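Local coordinates for 6b protein (Agrobacterium vitis, PDB 3AQ2), which disturbs plant cell proliferation and has an ADP-ribosylation fold, probably acting as a toxin on the host's miRNA machinery, at residues N131-A136 against L200-L205; I137-L142 against G157-Q162. All blocks are in the same frame, centred on the assembly; numbering follows the deposited sequence.

In the fold
Interactions 1 and 2 follow one another along the chain: residues 131-136 run directly into 137-142, while their partners, 200-205 and 157-162, belong to different sheets. Interaction 1 is a strand pairing inside the mixed sheet, between neighbours 133-137 and 199-202. Interaction 2 is formed where the chain has left that sheet and passes strand 154-161, the middle strand of the three-stranded antiparallel sheet, before entering strand 143-151. The two contacts are centred about 18 Å apart, and apart from the continuous chain they do not touch. Both are largely buried, with centres about 11 Å and 8 Å from the centre of the chain, within the RolB/RolC family region of an ADP-ribosylation fold.

Interaction 1. Residues N131-A136 against L200-L205; sequences NGFFLA and LGSCHL
Phe134 lies over Gly201, with the glycine CA 3.8 Å from the ring centroid, a CH-pi contact made possible by the missing side chain. The ring gets there because CG sits between the backbone N and the carbonyl carbon (chi1 67°), folding it across the neighbouring strand. Ser202 O and Cys203 SG meet its edge, the sulfur 4.1 Å from Phe134 CD2. The backbones of Phe134 and Gly201 form a hydrogen-bonded antiparallel pair: Phe134 N gives to Gly201 O (2.9 Å) and Gly201 N to Phe134 O (3.1 Å). Just past the strands, Cys203 N donates to Gly132 O at 2.8 Å. This buried part is tight; the other end is looser. There exposed His204 turns an edge to the face of partly exposed Phe133, an offset edge-to-face pair with centroids 5.9 Å apart and planes at 77°. Ser202 OG accepts from His204 N in an ST turn, which holds the chain where it leaves the strand. Gly132 and Phe133 form a classic beta bulge opposite Val70 of strand 66-70. Phe133, Leu135 and Leu200 pack against helix 72-81, whereas Phe134 reaches Leu27 of helix 20-38, so the paired strands are sandwiched between two helices.

Interaction 2. Residues I137-L142 against G157-Q162; sequences ILMSQL and GWYARQ
The Tyr159 ring carries the methyl end of Met139 over one face: CE stands 3.6 Å from the Tyr159 centroid, almost on the ring normal (5° off), in a CH-pi contact. SD follows obliquely, 3.4 Å from Tyr159 CG, giving a close Met-aromatic contact. A bend at the last torsion of the methionine (chi3 -58°) lays its methyl over the ring centre, while the sulfur stays near the ring's root. The second flat group, the Arg161 guanidinium, is met obliquely by Leu142, with CD1 4.0 Å from NH2. Its long chain is extended from CG to NE and passes Leu142 CB at CG. The charged end is held beyond the contact by a salt bridge from NH2 to Glu57, and the same nitrogen also donates to Gln188 O. Glu57 binds Ser140 OG as well, tying both segments to one carboxylate. That hydroxyl accepts from Leu142 N in an ST turn, which shapes the irregular link between strands 133-137 and 143-151. Here the link runs past strand 154-161, with no direct hydrogen bond between residues 137-142 and 157-162. Arg161 CA points its hydrogen at Leu142 O, a long but nearly straight CA-H...O contact (3.6 Å, 169° at the hydrogen). A water joins the two segments just past the end of strand 154-161: it donates to Leu142 O at 2.6 Å and to Gln162 OE1, and accepts from Gln162 N at 2.9 Å. Thr66 of strand 66-70 touches both Met139 and Tyr159, and Phe187 packs on Leu142.

Interaction 1. Residues N131-A136 against L200-L205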
ATOM      1  N   ASN A 131       5.005  12.054   0.813  1.00 10.19           N
ATOM      2  CA  ASN A 131       5.287  10.734   1.388  1.00 10.13           C
ATOM      3  C   ASN A 131       5.582  10.756   2.895  1.00  9.79           C
ATOM      4  O   ASN A 131       6.239   9.849   3.405  1.00 10.32           O
ATOM      5  CB  ASN A 131       6.392   9.996   0.612  1.00 10.32           C
ATOM      6  CG  ASN A 131       7.718  10.752   0.596  1.00 10.57           C
ATOM      7  OD1 ASN A 131       7.924  11.599  -0.255  1.00 10.87           O
ATOM      8  ND2 ASN A 131       8.628  10.415   1.517  1.00 10.81           N
ATOM      9  N   GLY A 132       5.077  11.781   3.589  1.00 10.51           N
ATOM     10  CA  GLY A 132       5.283  11.915   5.034  1.00 10.91           C
ATOM     11  C   GLY A 132       4.501  10.911   5.861  1.00 11.03           C
ATOM     12  O   GLY A 132       4.767  10.768   7.053  1.00 11.40           O
ATOM     13  N   PHE A 133       3.512  10.259   5.235  1.00  9.99           N
ATOM     14  CA  PHE A 133       2.650   9.264   5.883  1.00  9.93           C
ATOM     15  C   PHE A 133       2.600   7.991   5.047  1.00  9.48           C
ATOM     16  O   PHE A 133       3.185   7.939   3.967  1.00  8.99           O
ATOM     17  CB  PHE A 133       1.245   9.849   6.103  1.00 10.63           C
ATOM     18  CG  PHE A 133       1.220  10.904   7.168  1.00 10.70           C
ATOM     19  CD1 PHE A 133       1.784  12.158   6.928  1.00 12.25           C
ATOM     20  CD2 PHE A 133       0.720  10.622   8.441  1.00 12.78           C
ATOM     21  CE1 PHE A 133       1.829  13.134   7.940  1.00 14.32           C
ATOM     22  CE2 PHE A 133       0.757  11.593   9.457  1.00 15.64           C
ATOM     23  CZ  PHE A 133       1.305  12.853   9.196  1.00 16.36           C
ATOM     24  N   PHE A 134       1.939   6.953   5.546  1.00  8.71           N
ATOM     25  CA  PHE A 134       1.890   5.705   4.779  1.00  8.06           C
ATOM     26  C   PHE A 134       0.600   4.950   5.005  1.00  8.83           C
ATOM     27  O   PHE A 134      -0.058   5.091   6.041  1.00  8.45           O
ATOM     28  CB  PHE A 134       3.078   4.786   5.134  1.00  8.73           C
ATOM     29  CG  PHE A 134       3.032   4.244   6.551  1.00  8.37           C
ATOM     30  CD1 PHE A 134       2.341   3.056   6.844  1.00  8.36           C
ATOM     31  CD2 PHE A 134       3.669   4.923   7.593  1.00  9.22           C
ATOM     32  CE1 PHE A 134       2.278   2.548   8.159  1.00  8.90           C
ATOM     33  CE2 PHE A 134       3.625   4.422   8.918  1.00  9.36           C
ATOM     34  CZ  PHE A 134       2.931   3.246   9.204  1.00  9.97           C
ATOM     35  N   LEU A 135       0.279   4.126   4.015  1.00  8.14           N
ATOM     36  CA  LEU A 135      -0.743   3.095   4.110  1.00  9.16           C
ATOM     37  C   LEU A 135      -0.004   1.758   4.084  1.00  9.14           C
ATOM     38  O   LEU A 135       0.812   1.512   3.197  1.00  9.88           O
ATOM     39  CB  LEU A 135      -1.688   3.189   2.899  1.00  9.41           C
ATOM     40  CG  LEU A 135      -2.397   4.541   2.722  1.00 10.98           C
ATOM     41  CD1 LEU A 135      -3.123   4.591   1.384  1.00 12.74           C
ATOM     42  CD2 LEU A 135      -3.345   4.781   3.879  1.00 12.26           C
ATOM     43  N   ALA A 136      -0.263   0.908   5.069  1.00  8.76           N
ATOM     44  CA  ALA A 136       0.297  -0.440   5.090  1.00  8.93           C
ATOM     45  C   ALA A 136      -0.739  -1.406   4.526  1.00  9.36           C
ATOM     46  O   ALA A 136      -1.895  -1.429   4.972  1.00  9.35           O
ATOM     47  CB  ALA A 136       0.706  -0.816   6.513  1.00  9.06           C
ATOM     48  N   LEU A 200      -2.556   2.644   8.914  1.00 10.63           N
ATOM     49  CA  LEU A 200      -1.963   3.887   8.405  1.00 10.34           C
ATOM     50  C   LEU A 200      -1.075   4.480   9.496  1.00 10.22           C
ATOM     51  O   LEU A 200      -1.248   4.185  10.683  1.00 11.11           O
ATOM     52  CB  LEU A 200      -3.029   4.897   7.951  1.00 11.32           C
ATOM     53  CG  LEU A 200      -3.921   5.579   9.003  1.00 12.17           C
ATOM     54  CD1 LEU A 200      -4.336   6.972   8.535  1.00 15.35           C
ATOM     55  CD2 LEU A 200      -5.174   4.738   9.322  1.00 12.51           C
ATOM     56  N   GLY A 201      -0.104   5.294   9.093  1.00  9.22           N
ATOM     57  CA  GLY A 201       0.786   5.877  10.088  1.00  9.27           C
ATOM     58  C   GLY A 201       1.597   7.006   9.509  1.00  9.17           C
ATOM     59  O   GLY A 201       1.389   7.416   8.360  1.00  9.10           O
ATOM     60  N   SER A 202       2.499   7.515  10.342  1.00  9.98           N
ATOM     61  CA  SER A 202       3.404   8.603   9.979  1.00 10.69           C
ATOM     62  C   SER A 202       4.814   8.081   9.689  1.00 10.81           C
ATOM     63  O   SER A 202       5.233   7.060  10.249  1.00 11.49           O
ATOM     64  CB  SER A 202       3.462   9.603  11.131  1.00 11.20           C
ATOM     65  OG  SER A 202       4.435  10.606  10.874  1.00 12.70           O
ATOM     66  N   CYS A 203       5.543   8.801   8.824  1.00 10.55           N
ATOM     67  CA  CYS A 203       6.950   8.531   8.542  1.00 10.82           C
ATOM     68  C   CYS A 203       7.882   9.419   9.368  1.00 11.87           C
ATOM     69  O   CYS A 203       9.100   9.299   9.276  1.00 12.33           O
ATOM     70  CB  CYS A 203       7.257   8.714   7.048  1.00 10.63           C
ATOM     71  SG  CYS A 203       6.307   7.574   6.038  1.00 12.38           S
ATOM     72  N   HIS A 204       7.294  10.307  10.166  1.00 12.28           N
ATOM     73  CA  HIS A 204       8.059  11.258  10.981  1.00 13.12           C
ATOM     74  C   HIS A 204       8.326  10.616  12.327  1.00 12.97           C
ATOM     75  O   HIS A 204       7.706  10.959  13.347  1.00 14.12           O
ATOM     76  CB  HIS A 204       7.300  12.578  11.098  1.00 14.19           C
ATOM     77  CG  HIS A 204       6.981  13.176   9.769  1.00 17.21           C
ATOM     78  ND1 HIS A 204       7.963  13.568   8.884  1.00 20.36           N
ATOM     79  CD2 HIS A 204       5.797  13.397   9.149  1.00 19.46           C
ATOM     80  CE1 HIS A 204       7.395  14.023   7.779  1.00 20.82           C
ATOM     81  NE2 HIS A 204       6.082  13.939   7.920  1.00 21.58           N
ATOM     82  N   LEU A 205       9.279   9.685  12.311  1.00 12.36           N
ATOM     83  CA  LEU A 205       9.462   8.754  13.420  1.00 12.17           C
ATOM     84  C   LEU A 205      10.698   9.070  14.239  1.00 13.19           C
ATOM     85  O   LEU A 205      11.662   9.641  13.731  1.00 14.05           O
ATOM     86  CB  LEU A 205       9.534   7.311  12.903  1.00 12.11           C
ATOM     87  CG  LEU A 205       8.304   6.861  12.100  1.00 10.96           C
ATOM     88  CD1 LEU A 205       8.565   5.528  11.383  1.00 11.55           C
ATOM     89  CD2 LEU A 205       7.078   6.752  13.021  1.00 11.24           C
TER

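Interaction 2. Residues I137-L142 against G157-Q162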
ATOM      1  N   ILE A 137      -0.322  -2.199   3.538  1.00  9.06           N
ATOM      2  CA  ILE A 137      -1.240  -3.091   2.844  1.00  9.09           C
ATOM      3  C   ILE A 137      -0.685  -4.493   2.694  1.00  9.11           C
ATOM      4  O   ILE A 137       0.531  -4.710   2.799  1.00  9.45           O
ATOM      5  CB  ILE A 137      -1.582  -2.574   1.415  1.00  8.93           C
ATOM      6  CG1 ILE A 137      -0.312  -2.485   0.539  1.00  9.32           C
ATOM      7  CG2 ILE A 137      -2.387  -1.249   1.480  1.00  9.41           C
ATOM      8  CD1 ILE A 137      -0.635  -2.352  -0.960  1.00  9.78           C
ATOM      9  N   LEU A 138      -1.595  -5.436   2.477  1.00  9.52           N
ATOM     10  CA  LEU A 138      -1.247  -6.726   1.907  1.00 10.25           C
ATOM     11  C   LEU A 138      -1.643  -6.656   0.437  1.00 10.19           C
ATOM     12  O   LEU A 138      -2.746  -6.205   0.092  1.00 10.98           O
ATOM     13  CB  LEU A 138      -1.982  -7.848   2.637  1.00 10.76           C
ATOM     14  CG  LEU A 138      -1.417  -8.051   4.045  1.00 11.39           C
ATOM     15  CD1 LEU A 138      -2.412  -8.792   4.914  1.00 13.90           C
ATOM     16  CD2 LEU A 138      -0.075  -8.793   4.012  1.00 13.04           C
ATOM     17  N   MET A 139      -0.715  -7.043  -0.435  1.00  9.79           N
ATOM     18  CA  MET A 139      -0.914  -6.877  -1.874  1.00  9.62           C
ATOM     19  C   MET A 139      -1.761  -7.996  -2.481  1.00  9.93           C
ATOM     20  O   MET A 139      -1.689  -9.160  -2.060  1.00 10.78           O
ATOM     21  CB  MET A 139       0.437  -6.833  -2.588  1.00  9.21           C
ATOM     22  CG  MET A 139       1.203  -5.559  -2.284  1.00  9.65           C
ATOM     23  SD  MET A 139       2.841  -5.562  -3.032  1.00 10.91           S
ATOM     24  CE  MET A 139       3.530  -7.033  -2.278  1.00 11.12           C
ATOM     25  N   SER A 140      -2.569  -7.610  -3.467  1.00 10.16           N
ATOM     26  CA  SER A 140      -3.352  -8.550  -4.252  1.00 10.58           C
ATOM     27  C   SER A 140      -2.488  -9.226  -5.323  1.00 11.06           C
ATOM     28  O   SER A 140      -1.313  -8.887  -5.494  1.00 11.65           O
ATOM     29  CB  SER A 140      -4.494  -7.809  -4.935  1.00 10.74           C
ATOM     30  OG  SER A 140      -3.971  -7.035  -6.000  1.00 11.27           O
ATOM     31  N   GLN A 141      -3.078 -10.154  -6.067  1.00 11.35           N
ATOM     32  CA  GLN A 141      -2.327 -10.858  -7.101  1.00 11.60           C
ATOM     33  C   GLN A 141      -2.008  -9.934  -8.285  1.00 11.75           C
ATOM     34  O   GLN A 141      -1.199 -10.284  -9.145  1.00 13.16           O
ATOM     35  CB  GLN A 141      -3.042 -12.139  -7.553  1.00 12.39           C
ATOM     36  CG  GLN A 141      -4.048 -11.961  -8.700  1.00 12.56           C
ATOM     37  CD  GLN A 141      -5.422 -11.427  -8.267  1.00 12.68           C
ATOM     38  OE1 GLN A 141      -5.561 -10.717  -7.270  1.00 12.18           O
ATOM     39  NE2 GLN A 141      -6.436 -11.758  -9.054  1.00 13.17           N
ATOM     40  N   LEU A 142      -2.630  -8.756  -8.313  1.00 11.35           N
ATOM     41  CA  LEU A 142      -2.391  -7.799  -9.401  1.00 12.43           C
ATOM     42  C   LEU A 142      -1.128  -6.964  -9.209  1.00 12.18           C
ATOM     43  O   LEU A 142      -0.733  -6.213 -10.112  1.00 13.56           O
ATOM     44  CB  LEU A 142      -3.609  -6.903  -9.624  1.00 12.28           C
ATOM     45  CG  LEU A 142      -4.919  -7.621  -9.943  1.00 13.95           C
ATOM     46  CD1 LEU A 142      -6.011  -6.596 -10.117  1.00 14.86           C
ATOM     47  CD2 LEU A 142      -4.803  -8.492 -11.189  1.00 16.03           C
ATOM     48  N   GLY A 157      11.807  -5.324  -2.015  1.00 10.60           N
ATOM     49  CA  GLY A 157      11.058  -5.347  -3.265  1.00 10.66           C
ATOM     50  C   GLY A 157      10.264  -4.067  -3.489  1.00 10.40           C
ATOM     51  O   GLY A 157       9.856  -3.395  -2.530  1.00 10.84           O
ATOM     52  N   TRP A 158      10.094  -3.727  -4.764  1.00  9.93           N
ATOM     53  CA  TRP A 158       9.160  -2.710  -5.243  1.00  9.62           C
ATOM     54  C   TRP A 158       8.136  -3.399  -6.134  1.00  9.90           C
ATOM     55  O   TRP A 158       8.485  -4.306  -6.909  1.00  9.42           O
ATOM     56  CB  TRP A 158       9.910  -1.644  -6.054  1.00 11.02           C
ATOM     57  CG  TRP A 158      10.658  -0.731  -5.150  1.00 10.37           C
ATOM     58  CD1 TRP A 158      11.862  -0.977  -4.530  1.00 11.32           C
ATOM     59  CD2 TRP A 158      10.213   0.543  -4.677  1.00 10.72           C
ATOM     60  NE1 TRP A 158      12.197   0.088  -3.721  1.00 11.66           N
ATOM     61  CE2 TRP A 158      11.205   1.033  -3.801  1.00 10.88           C
ATOM     62  CE3 TRP A 158       9.078   1.325  -4.921  1.00 10.71           C
ATOM     63  CZ2 TRP A 158      11.094   2.281  -3.157  1.00 10.89           C
ATOM     64  CZ3 TRP A 158       8.968   2.573  -4.292  1.00 10.47           C
ATOM     65  CH2 TRP A 158       9.972   3.030  -3.414  1.00 10.86           C
ATOM     66  N   TYR A 159       6.882  -2.972  -6.003  1.00  9.16           N
ATOM     67  CA  TYR A 159       5.751  -3.657  -6.640  1.00  9.45           C
ATOM     68  C   TYR A 159       4.844  -2.643  -7.282  1.00  9.12           C
ATOM     69  O   TYR A 159       4.729  -1.520  -6.801  1.00  9.02           O
ATOM     70  CB  TYR A 159       4.941  -4.454  -5.611  1.00  9.86           C
ATOM     71  CG  TYR A 159       5.761  -5.475  -4.852  1.00 10.98           C
ATOM     72  CD1 TYR A 159       6.510  -5.098  -3.740  1.00 11.93           C
ATOM     73  CD2 TYR A 159       5.772  -6.809  -5.241  1.00 13.54           C
ATOM     74  CE1 TYR A 159       7.277  -6.024  -3.032  1.00 12.67           C
ATOM     75  CE2 TYR A 159       6.539  -7.756  -4.535  1.00 14.45           C
ATOM     76  CZ  TYR A 159       7.276  -7.348  -3.439  1.00 13.41           C
ATOM     77  OH  TYR A 159       8.024  -8.279  -2.748  1.00 16.26           O
ATOM     78  N   ALA A 160       4.177  -3.041  -8.359  1.00  8.95           N
ATOM     79  CA  ALA A 160       3.210  -2.151  -8.983  1.00  9.17           C
ATOM     80  C   ALA A 160       1.947  -2.897  -9.357  1.00 10.17           C
ATOM     81  O   ALA A 160       2.025  -4.004  -9.909  1.00 10.55           O
ATOM     82  CB  ALA A 160       3.812  -1.514 -10.212  1.00 10.15           C
ATOM     83  N   ARG A 161       0.806  -2.287  -9.025  1.00  9.43           N
ATOM     84  CA  ARG A 161      -0.505  -2.700  -9.523  1.00 10.15           C
ATOM     85  C   ARG A 161      -0.829  -1.819 -10.720  1.00 10.96           C
ATOM     86  O   ARG A 161      -0.903  -0.583 -10.595  1.00 11.34           O
ATOM     87  CB  ARG A 161      -1.566  -2.505  -8.438  1.00  9.37           C
ATOM     88  CG  ARG A 161      -2.960  -2.965  -8.829  1.00 10.05           C
ATOM     89  CD  ARG A 161      -3.952  -2.581  -7.717  1.00  9.60           C
ATOM     90  NE  ARG A 161      -5.304  -3.065  -8.000  1.00  9.97           N
ATOM     91  CZ  ARG A 161      -6.148  -2.468  -8.847  1.00 11.52           C
ATOM     92  NH1 ARG A 161      -5.771  -1.371  -9.504  1.00 10.83           N
ATOM     93  NH2 ARG A 161      -7.367  -2.966  -9.042  1.00 13.44           N
ATOM     94  N   GLN A 162      -1.015  -2.445 -11.882  1.00 12.00           N
ATOM     95  CA  GLN A 162      -1.283  -1.710 -13.126  1.00 13.47           C
ATOM     96  C   GLN A 162      -0.178  -0.675 -13.443  1.00 13.81           C
ATOM     97  O   GLN A 162       0.981  -0.903 -13.112  1.00 13.52           O
ATOM     98  CB  GLN A 162      -2.702  -1.118 -13.098  1.00 13.94           C
ATOM     99  CG  GLN A 162      -3.784  -2.205 -13.014  1.00 16.17           C
ATOM    100  CD  GLN A 162      -3.832  -3.092 -14.266  1.00 17.14           C
ATOM    101  OE1 GLN A 162      -3.408  -4.254 -14.247  1.00 19.54           O
ATOM    102  NE2 GLN A 162      -4.327  -2.538 -15.359  1.00 17.84           N
TER
HETATM  103  O   HOH W   1      -1.352  -5.264 -12.494  1.00 16.95           O